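Probable amino acid aminotransferase (Mycobacterium tuberculosis, PDB 6Q1S) is probably a PLP-dependent aminotransferase of fold type IV (class IV family), a two-chain assembly modelled with 4'-deoxy-4'-aminopyridoxal-5'-phosphate and 2-oxoglutaric acid. Local coordinates at residues V5-E10 / L67-R72; A90-Y95 / M110-P115. All blocks are in the same frame, centred on the assembly; numbering follows the deposited sequence.

Contact 1: residues V5-E10 / L67-R72; sequences VTLDGE and LPRWRR
L7 and R69 mark the closest backbone approach, their CA atoms 5.9 Å apart, where the chain leaving strand 3-6 turns back against the first turns of helix 67-84. The turn is a type I beta turn from T6 to G9, closed by the bond from G9 N to T6 O, and it carries L7 at its second position with the side chain directed at the helix. One methyl of L7 serves the buried side: CD1 stands over the six-membered ring of W70, 3.7 Å from its centroid and almost on the ring normal, a CH-pi contact made squarely on the face. The other, CD2, and CB lie against R69, whose guanidinium spreads flat over L7 CB. Beyond the leucine, R69 NH2 reaches D8 OD1 at 3.2 Å in a salt bridge; the nitrogen approaches from above the carboxylate plane, which is turned 64° from the guanidinium. R72 works on the backbone instead. With CG anti to the backbone N (chi1 -176°) and the chain bent at chi3, its NH2 points straight at L7 O, 3.0 Å away with 171° at the hydrogen, and the oxygen lies in the guanidinium plane. A107 of strand 106-113 touches both L7 and W70, and D66 accepts a hydrogen bond from R69 N at the start of the helix. Apolar contact therefore fixes L7 on the sheet side, while two arginines one helical turn apart hold the turn by different means: R69 by a charge-assisted bond to the D8 carboxylate, R72 by a near-linear bond to the L7 carbonyl.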
ATOM      1  N   VAL B   5      10.420 -10.085 -18.944  1.00 24.54           N
ATOM      2  CA  VAL B   5      11.782  -9.845 -19.409  1.00 28.01           C
ATOM      3  C   VAL B   5      12.605  -9.344 -18.230  1.00 28.99           C
ATOM      4  O   VAL B   5      12.354  -8.248 -17.715  1.00 29.95           O
ATOM      5  CB  VAL B   5      11.833  -8.845 -20.572  1.00 31.74           C
ATOM      6  CG1 VAL B   5      13.275  -8.502 -20.900  1.00 32.55           C
ATOM      7  CG2 VAL B   5      11.125  -9.417 -21.791  1.00 33.81           C
ATOM      8  N   THR B   6      13.571 -10.149 -17.797  1.00 27.68           N
ATOM      9  CA  THR B   6      14.463  -9.786 -16.708  1.00 28.29           C
ATOM     10  C   THR B   6      15.529  -8.808 -17.197  1.00 29.69           C
ATOM     11  O   THR B   6      15.744  -8.633 -18.399  1.00 30.50           O
ATOM     12  CB  THR B   6      15.110 -11.033 -16.105  1.00 29.07           C
ATOM     13  OG1 THR B   6      15.927 -11.676 -17.089  1.00 32.97           O
ATOM     14  CG2 THR B   6      14.041 -12.001 -15.617  1.00 28.02           C
ATOM     15  N   LEU B   7      16.202  -8.162 -16.240  1.00 29.04           N
ATOM     16  CA  LEU B   7      17.204  -7.157 -16.584  1.00 28.79           C
ATOM     17  C   LEU B   7      18.394  -7.733 -17.341  1.00 28.53           C
ATOM     18  O   LEU B   7      19.107  -6.974 -18.005  1.00 28.36           O
ATOM     19  CB  LEU B   7      17.689  -6.447 -15.319  1.00 28.48           C
ATOM     20  CG  LEU B   7      17.123  -5.044 -15.093  1.00 28.48           C
ATOM     21  CD1 LEU B   7      15.618  -5.101 -14.912  1.00 29.06           C
ATOM     22  CD2 LEU B   7      17.782  -4.386 -13.892  1.00 28.95           C
ATOM     23  N   ASP B   8      18.642  -9.042 -17.252  1.00 31.28           N
ATOM     24  CA  ASP B   8      19.653  -9.639 -18.116  1.00 34.70           C
ATOM     25  C   ASP B   8      19.220  -9.646 -19.577  1.00 34.76           C
ATOM     26  O   ASP B   8      20.075  -9.752 -20.463  1.00 37.13           O
ATOM     27  CB  ASP B   8      19.999 -11.054 -17.640  1.00 39.07           C
ATOM     28  CG  ASP B   8      20.777 -11.053 -16.338  1.00 44.01           C
ATOM     29  OD1 ASP B   8      21.628 -10.157 -16.153  1.00 46.40           O
ATOM     30  OD2 ASP B   8      20.538 -11.950 -15.503  1.00 45.58           O
ATOM     31  N   GLY B   9      17.919  -9.537 -19.847  1.00 33.06           N
ATOM     32  CA  GLY B   9      17.423  -9.413 -21.204  1.00 34.59           C
ATOM     33  C   GLY B   9      16.810 -10.634 -21.850  1.00 37.77           C
ATOM     34  O   GLY B   9      16.492 -10.577 -23.046  1.00 39.26           O
ATOM     35  N   GLU B  10      16.612 -11.720 -21.112  1.00 39.83           N
ATOM     36  CA  GLU B  10      16.069 -12.948 -21.680  1.00 40.88           C
ATOM     37  C   GLU B  10      14.597 -13.079 -21.297  1.00 40.69           C
ATOM     38  O   GLU B  10      14.187 -12.698 -20.190  1.00 37.76           O
ATOM     39  CB  GLU B  10      16.867 -14.188 -21.217  1.00 41.20           C
ATOM     40  CG  GLU B  10      18.344 -14.174 -21.600  1.00 43.86           C
ATOM     41  CD  GLU B  10      19.153 -13.223 -20.743  1.00 49.46           C
ATOM     42  OE1 GLU B  10      18.535 -12.505 -19.926  1.00 46.62           O
ATOM     43  OE2 GLU B  10      20.393 -13.185 -20.889  1.00 57.44           O
ATOM     44  N   LEU B  67      19.783   2.519 -15.313  1.00 25.32           N
ATOM     45  CA  LEU B  67      18.997   2.924 -16.476  1.00 25.80           C
ATOM     46  C   LEU B  67      19.421   2.230 -17.767  1.00 26.34           C
ATOM     47  O   LEU B  67      18.527   1.862 -18.550  1.00 26.49           O
ATOM     48  CB  LEU B  67      19.045   4.449 -16.648  1.00 26.24           C
ATOM     49  CG  LEU B  67      18.388   5.320 -15.576  1.00 25.84           C
ATOM     50  CD1 LEU B  67      17.268   4.567 -14.863  1.00 25.15           C
ATOM     51  CD2 LEU B  67      19.427   5.808 -14.588  1.00 25.71           C
ATOM     52  N   PRO B  68      20.711   2.035 -18.068  1.00 26.70           N
ATOM     53  CA  PRO B  68      21.054   1.254 -19.269  1.00 27.46           C
ATOM     54  C   PRO B  68      20.523  -0.167 -19.229  1.00 27.19           C
ATOM     55  O   PRO B  68      20.152  -0.712 -20.277  1.00 28.33           O
ATOM     56  CB  PRO B  68      22.588   1.284 -19.282  1.00 27.57           C
ATOM     57  CG  PRO B  68      22.943   2.523 -18.551  1.00 27.66           C
ATOM     58  CD  PRO B  68      21.908   2.660 -17.473  1.00 27.41           C
ATOM     59  N   ARG B  69      20.478  -0.785 -18.047  1.00 26.55           N
ATOM     60  CA  ARG B  69      19.934  -2.134 -17.926  1.00 25.70           C
ATOM     61  C   ARG B  69      18.420  -2.138 -18.107  1.00 25.52           C
ATOM     62  O   ARG B  69      17.864  -3.062 -18.712  1.00 25.58           O
ATOM     63  CB  ARG B  69      20.322  -2.721 -16.567  1.00 25.44           C
ATOM     64  CG  ARG B  69      20.516  -4.230 -16.537  1.00 25.97           C
ATOM     65  CD  ARG B  69      21.698  -4.593 -15.643  1.00 25.22           C
ATOM     66  NE  ARG B  69      21.747  -6.015 -15.311  1.00 24.58           N
ATOM     67  CZ  ARG B  69      21.375  -6.521 -14.138  1.00 25.97           C
ATOM     68  NH1 ARG B  69      20.926  -5.719 -13.180  1.00 26.71           N
ATOM     69  NH2 ARG B  69      21.454  -7.826 -13.922  1.00 25.54           N
ATOM     70  N   TRP B  70      17.737  -1.117 -17.584  1.00 25.32           N
ATOM     71  CA  TRP B  70      16.290  -1.024 -17.758  1.00 25.20           C
ATOM     72  C   TRP B  70      15.914  -0.737 -19.208  1.00 25.91           C
ATOM     73  O   TRP B  70      14.907  -1.253 -19.704  1.00 25.95           O
ATOM     74  CB  TRP B  70      15.712   0.044 -16.829  1.00 24.86           C
ATOM     75  CG  TRP B  70      15.492  -0.445 -15.431  1.00 24.10           C
ATOM     76  CD1 TRP B  70      16.261  -0.176 -14.336  1.00 24.32           C
ATOM     77  CD2 TRP B  70      14.439  -1.306 -14.980  1.00 23.62           C
ATOM     78  NE1 TRP B  70      15.745  -0.807 -13.229  1.00 23.11           N
ATOM     79  CE2 TRP B  70      14.627  -1.508 -13.598  1.00 23.01           C
ATOM     80  CE3 TRP B  70      13.354  -1.922 -15.609  1.00 23.69           C
ATOM     81  CZ2 TRP B  70      13.770  -2.298 -12.837  1.00 22.46           C
ATOM     82  CZ3 TRP B  70      12.504  -2.707 -14.849  1.00 23.15           C
ATOM     83  CH2 TRP B  70      12.719  -2.889 -13.479  1.00 22.55           C
ATOM     84  N   ARG B  71      16.694   0.100 -19.901  1.00 26.53           N
ATOM     85  CA  ARG B  71      16.370   0.418 -21.289  1.00 27.26           C
ATOM     86  C   ARG B  71      16.493  -0.802 -22.195  1.00 28.30           C
ATOM     87  O   ARG B  71      15.787  -0.894 -23.204  1.00 30.37           O
ATOM     88  CB  ARG B  71      17.249   1.554 -21.814  1.00 27.90           C
ATOM     89  CG  ARG B  71      16.883   2.928 -21.277  1.00 27.83           C
ATOM     90  CD  ARG B  71      17.621   4.031 -22.027  1.00 28.59           C
ATOM     91  NE  ARG B  71      18.884   4.406 -21.398  1.00 28.57           N
ATOM     92  CZ  ARG B  71      19.042   5.470 -20.619  1.00 28.44           C
ATOM     93  NH1 ARG B  71      18.014   6.269 -20.372  1.00 28.31           N
ATOM     94  NH2 ARG B  71      20.227   5.740 -20.091  1.00 28.47           N
ATOM     95  N   ARG B  72      17.397  -1.728 -21.877  1.00 27.43           N
ATOM     96  CA  ARG B  72      17.511  -2.935 -22.689  1.00 28.59           C
ATOM     97  C   ARG B  72      16.334  -3.873 -22.451  1.00 27.22           C
ATOM     98  O   ARG B  72      15.799  -4.458 -23.400  1.00 27.60           O
ATOM     99  CB  ARG B  72      18.831  -3.648 -22.405  1.00 31.04           C
ATOM    100  CG  ARG B  72      19.064  -4.868 -23.286  1.00 33.67           C
ATOM    101  CD  ARG B  72      20.392  -5.523 -22.967  1.00 34.69           C
ATOM    102  NE  ARG B  72      20.450  -5.978 -21.582  1.00 35.34           N
ATOM    103  CZ  ARG B  72      21.572  -6.311 -20.954  1.00 36.22           C
ATOM    104  NH1 ARG B  72      22.735  -6.234 -21.589  1.00 36.72           N
ATOM    105  NH2 ARG B  72      21.535  -6.715 -19.692  1.00 36.27           N
TER

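Contact 2: residues A90-Y95 / M110-P115; sequences ALRLIY and MVSPVP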
ATOM      1  N   ALA B  90       0.386  -3.030 -22.550  1.00 26.76           N
ATOM      2  CA  ALA B  90       0.559  -2.465 -21.216  1.00 26.12           C
ATOM      3  C   ALA B  90       1.899  -2.963 -20.688  1.00 26.25           C
ATOM      4  O   ALA B  90       2.002  -4.091 -20.198  1.00 27.32           O
ATOM      5  CB  ALA B  90      -0.592  -2.863 -20.298  1.00 25.69           C
ATOM      6  N   LEU B  91       2.922  -2.121 -20.792  1.00 26.08           N
ATOM      7  CA  LEU B  91       4.266  -2.457 -20.345  1.00 25.69           C
ATOM      8  C   LEU B  91       4.489  -1.879 -18.954  1.00 25.73           C
ATOM      9  O   LEU B  91       4.273  -0.683 -18.732  1.00 26.74           O
ATOM     10  CB  LEU B  91       5.313  -1.924 -21.326  1.00 26.59           C
ATOM     11  CG  LEU B  91       6.750  -2.421 -21.161  1.00 26.48           C
ATOM     12  CD1 LEU B  91       7.395  -2.645 -22.519  1.00 26.65           C
ATOM     13  CD2 LEU B  91       7.556  -1.423 -20.355  1.00 27.46           C
ATOM     14  N   ARG B  92       4.926  -2.727 -18.025  1.00 24.95           N
ATOM     15  CA  ARG B  92       5.117  -2.325 -16.640  1.00 24.83           C
ATOM     16  C   ARG B  92       6.505  -2.731 -16.168  1.00 23.47           C
ATOM     17  O   ARG B  92       6.990  -3.815 -16.503  1.00 23.48           O
ATOM     18  CB  ARG B  92       4.057  -2.949 -15.719  1.00 28.97           C
ATOM     19  CG  ARG B  92       2.755  -2.163 -15.656  1.00 33.59           C
ATOM     20  CD  ARG B  92       1.658  -2.944 -14.944  1.00 36.43           C
ATOM     21  NE  ARG B  92       1.369  -4.238 -15.556  1.00 39.84           N
ATOM     22  CZ  ARG B  92       0.528  -5.128 -15.037  1.00 40.89           C
ATOM     23  NH1 ARG B  92      -0.109  -4.856 -13.905  1.00 41.20           N
ATOM     24  NH2 ARG B  92       0.323  -6.287 -15.646  1.00 42.02           N
ATOM     25  N   LEU B  93       7.143  -1.846 -15.405  1.00 23.26           N
ATOM     26  CA  LEU B  93       8.445  -2.097 -14.794  1.00 22.99           C
ATOM     27  C   LEU B  93       8.248  -2.349 -13.306  1.00 22.31           C
ATOM     28  O   LEU B  93       7.811  -1.452 -12.583  1.00 22.15           O
ATOM     29  CB  LEU B  93       9.384  -0.910 -15.001  1.00 23.30           C
ATOM     30  CG  LEU B  93       9.203  -0.130 -16.299  1.00 24.00           C
ATOM     31  CD1 LEU B  93      10.034   1.141 -16.280  1.00 24.26           C
ATOM     32  CD2 LEU B  93       9.594  -1.004 -17.465  1.00 24.41           C
ATOM     33  N   ILE B  94       8.577  -3.552 -12.847  1.00 21.96           N
ATOM     34  CA  ILE B  94       8.416  -3.923 -11.446  1.00 21.34           C
ATOM     35  C   ILE B  94       9.787  -3.908 -10.785  1.00 21.13           C
ATOM     36  O   ILE B  94      10.703  -4.615 -11.221  1.00 21.25           O
ATOM     37  CB  ILE B  94       7.747  -5.297 -11.296  1.00 21.10           C
ATOM     38  CG1 ILE B  94       6.475  -5.364 -12.143  1.00 21.42           C
ATOM     39  CG2 ILE B  94       7.437  -5.575  -9.831  1.00 20.51           C
ATOM     40  CD1 ILE B  94       5.388  -4.413 -11.693  1.00 21.37           C
ATOM     41  N   TYR B  95       9.930  -3.105  -9.732  1.00 20.86           N
ATOM     42  CA  TYR B  95      11.202  -2.918  -9.035  1.00 20.69           C
ATOM     43  C   TYR B  95      10.925  -3.034  -7.539  1.00 20.14           C
ATOM     44  O   TYR B  95      10.430  -2.090  -6.917  1.00 20.06           O
ATOM     45  CB  TYR B  95      11.830  -1.575  -9.395  1.00 21.08           C
ATOM     46  CG  TYR B  95      13.238  -1.375  -8.880  1.00 21.04           C
ATOM     47  CD1 TYR B  95      14.156  -2.417  -8.881  1.00 20.95           C
ATOM     48  CD2 TYR B  95      13.658  -0.133  -8.422  1.00 21.14           C
ATOM     49  CE1 TYR B  95      15.447  -2.232  -8.417  1.00 20.95           C
ATOM     50  CE2 TYR B  95      14.945   0.063  -7.960  1.00 21.15           C
ATOM     51  CZ  TYR B  95      15.835  -0.987  -7.959  1.00 21.06           C
ATOM     52  OH  TYR B  95      17.120  -0.794  -7.498  1.00 22.07           O
ATOM     53  N   MET B 110       7.375  -6.322 -17.698  1.00 26.03           N
ATOM     54  CA  MET B 110       6.218  -7.141 -18.031  1.00 26.13           C
ATOM     55  C   MET B 110       5.311  -6.409 -19.007  1.00 26.92           C
ATOM     56  O   MET B 110       4.984  -5.238 -18.792  1.00 28.75           O
ATOM     57  CB  MET B 110       5.438  -7.510 -16.766  1.00 27.53           C
ATOM     58  CG  MET B 110       4.164  -8.273 -17.029  1.00 30.03           C
ATOM     59  SD  MET B 110       3.491  -8.996 -15.525  1.00 33.23           S
ATOM     60  CE  MET B 110       3.624  -7.600 -14.413  1.00 32.51           C
ATOM     61  N   VAL B 111       4.905  -7.101 -20.070  1.00 26.80           N
ATOM     62  CA  VAL B 111       3.951  -6.576 -21.041  1.00 26.32           C
ATOM     63  C   VAL B 111       2.691  -7.426 -20.982  1.00 26.21           C
ATOM     64  O   VAL B 111       2.764  -8.660 -20.930  1.00 25.29           O
ATOM     65  CB  VAL B 111       4.538  -6.563 -22.466  1.00 26.59           C
ATOM     66  CG1 VAL B 111       3.694  -5.683 -23.374  1.00 26.78           C
ATOM     67  CG2 VAL B 111       5.983  -6.093 -22.445  1.00 27.68           C
ATOM     68  N   SER B 112       1.539  -6.770 -21.005  1.00 26.94           N
ATOM     69  CA  SER B 112       0.245  -7.425 -20.898  1.00 27.98           C
ATOM     70  C   SER B 112      -0.735  -6.725 -21.824  1.00 29.14           C
ATOM     71  O   SER B 112      -0.484  -5.596 -22.260  1.00 31.62           O
ATOM     72  CB  SER B 112      -0.268  -7.402 -19.452  1.00 29.42           C
ATOM     73  OG  SER B 112       0.560  -8.182 -18.605  1.00 30.75           O
ATOM     74  N   PRO B 113      -1.860  -7.365 -22.144  1.00 26.60           N
ATOM     75  CA  PRO B 113      -2.860  -6.705 -22.990  1.00 26.96           C
ATOM     76  C   PRO B 113      -3.505  -5.513 -22.301  1.00 26.76           C
ATOM     77  O   PRO B 113      -3.710  -5.501 -21.085  1.00 26.30           O
ATOM     78  CB  PRO B 113      -3.889  -7.810 -23.258  1.00 27.17           C
ATOM     79  CG  PRO B 113      -3.155  -9.085 -23.009  1.00 26.88           C
ATOM     80  CD  PRO B 113      -2.180  -8.786 -21.919  1.00 26.20           C
ATOM     81  N   VAL B 114      -3.834  -4.509 -23.103  1.00 27.31           N
ATOM     82  CA  VAL B 114      -4.546  -3.328 -22.599  1.00 27.25           C
ATOM     83  C   VAL B 114      -5.999  -3.698 -22.322  1.00 30.45           C
ATOM     84  O   VAL B 114      -6.675  -4.250 -23.210  1.00 33.13           O
ATOM     85  CB  VAL B 114      -4.447  -2.179 -23.604  1.00 27.89           C
ATOM     86  CG1 VAL B 114      -5.283  -0.997 -23.147  1.00 27.90           C
ATOM     87  CG2 VAL B 114      -2.996  -1.767 -23.792  1.00 27.87           C
ATOM     88  N   PRO B 115      -6.524  -3.416 -21.130  1.00 30.19           N
ATOM     89  CA  PRO B 115      -7.897  -3.825 -20.809  1.00 31.45           C
ATOM     90  C   PRO B 115      -8.923  -3.120 -21.687  1.00 33.12           C
ATOM     91  O   PRO B 115      -8.690  -2.033 -22.220  1.00 33.38           O
ATOM     92  CB  PRO B 115      -8.056  -3.418 -19.338  1.00 30.36           C
ATOM     93  CG  PRO B 115      -6.653  -3.276 -18.820  1.00 28.03           C
ATOM     94  CD  PRO B 115      -5.849  -2.791 -19.983  1.00 28.46           C
TER
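L91 and V111 sit across from each other at a non-hydrogen-bonded pair, where the strands draw in to 4.2 Å between CA atoms, and their side chains rise together on one face of the sheet. L91 CG lies anti to its own backbone N (chi1 -168°), which brings CD1 against V111 CG2 at 3.7 Å. Helix 67-84 closes over this ridge, A77 and W81 resting on V111. To either side of the pair the strands are joined by hydrogen-bonded pairs, A90 with S112 and R92 with M110; the shortest of their four bonds runs from R92 N to M110 O at 2.6 Å. These are the two strands of a beta hairpin, 89-96 and 106-113, in an antiparallel sheet consistent with the smaller domain of class IV aminotransferases. On the other face R92 and M110 run side by side, pointing the same way. M110 is extended until chi3, where the bend tips CE over one face of the R92 guanidinium, 3.7 Å above its plane and toward the rim; I94 CG1 flanks the same methyl more loosely, at 4.3 Å. S112 OG takes the edge of the guanidinium, in its plane but 3.5 Å from NH2. The charge is answered by E100 of the second subunit, which forms a salt bridge with R92 NH1, and V27 of that subunit packs on R92, I94 and M110. R92 NE is buried without a partner. A90 CB lies 3.4 Å from S112 O, while V114 CG2 packs against A90 N at 3.8 Å.

Contact 1 is partly buried at the outer edge of the five-stranded antiparallel sheet; contact 2 is a buried strand pair within it. Strand 3-6 of the first neighbours strand 106-113 of the second, and helix 67-84 leads into strand 89-96. W70 is where they meet: its ring, holding L7 on one side, also packs against the 90-95 strand, CH2 lying 3.5 Å from I94 O and CZ3 3.6 Å from L93 CB. The chemistry differs with place. Contact 1 combines buried L7-W70 packing with exposed arginines gripping a turn, whereas contact 2 rests on backbone bonding, and its buried arginine is turned to the other subunit.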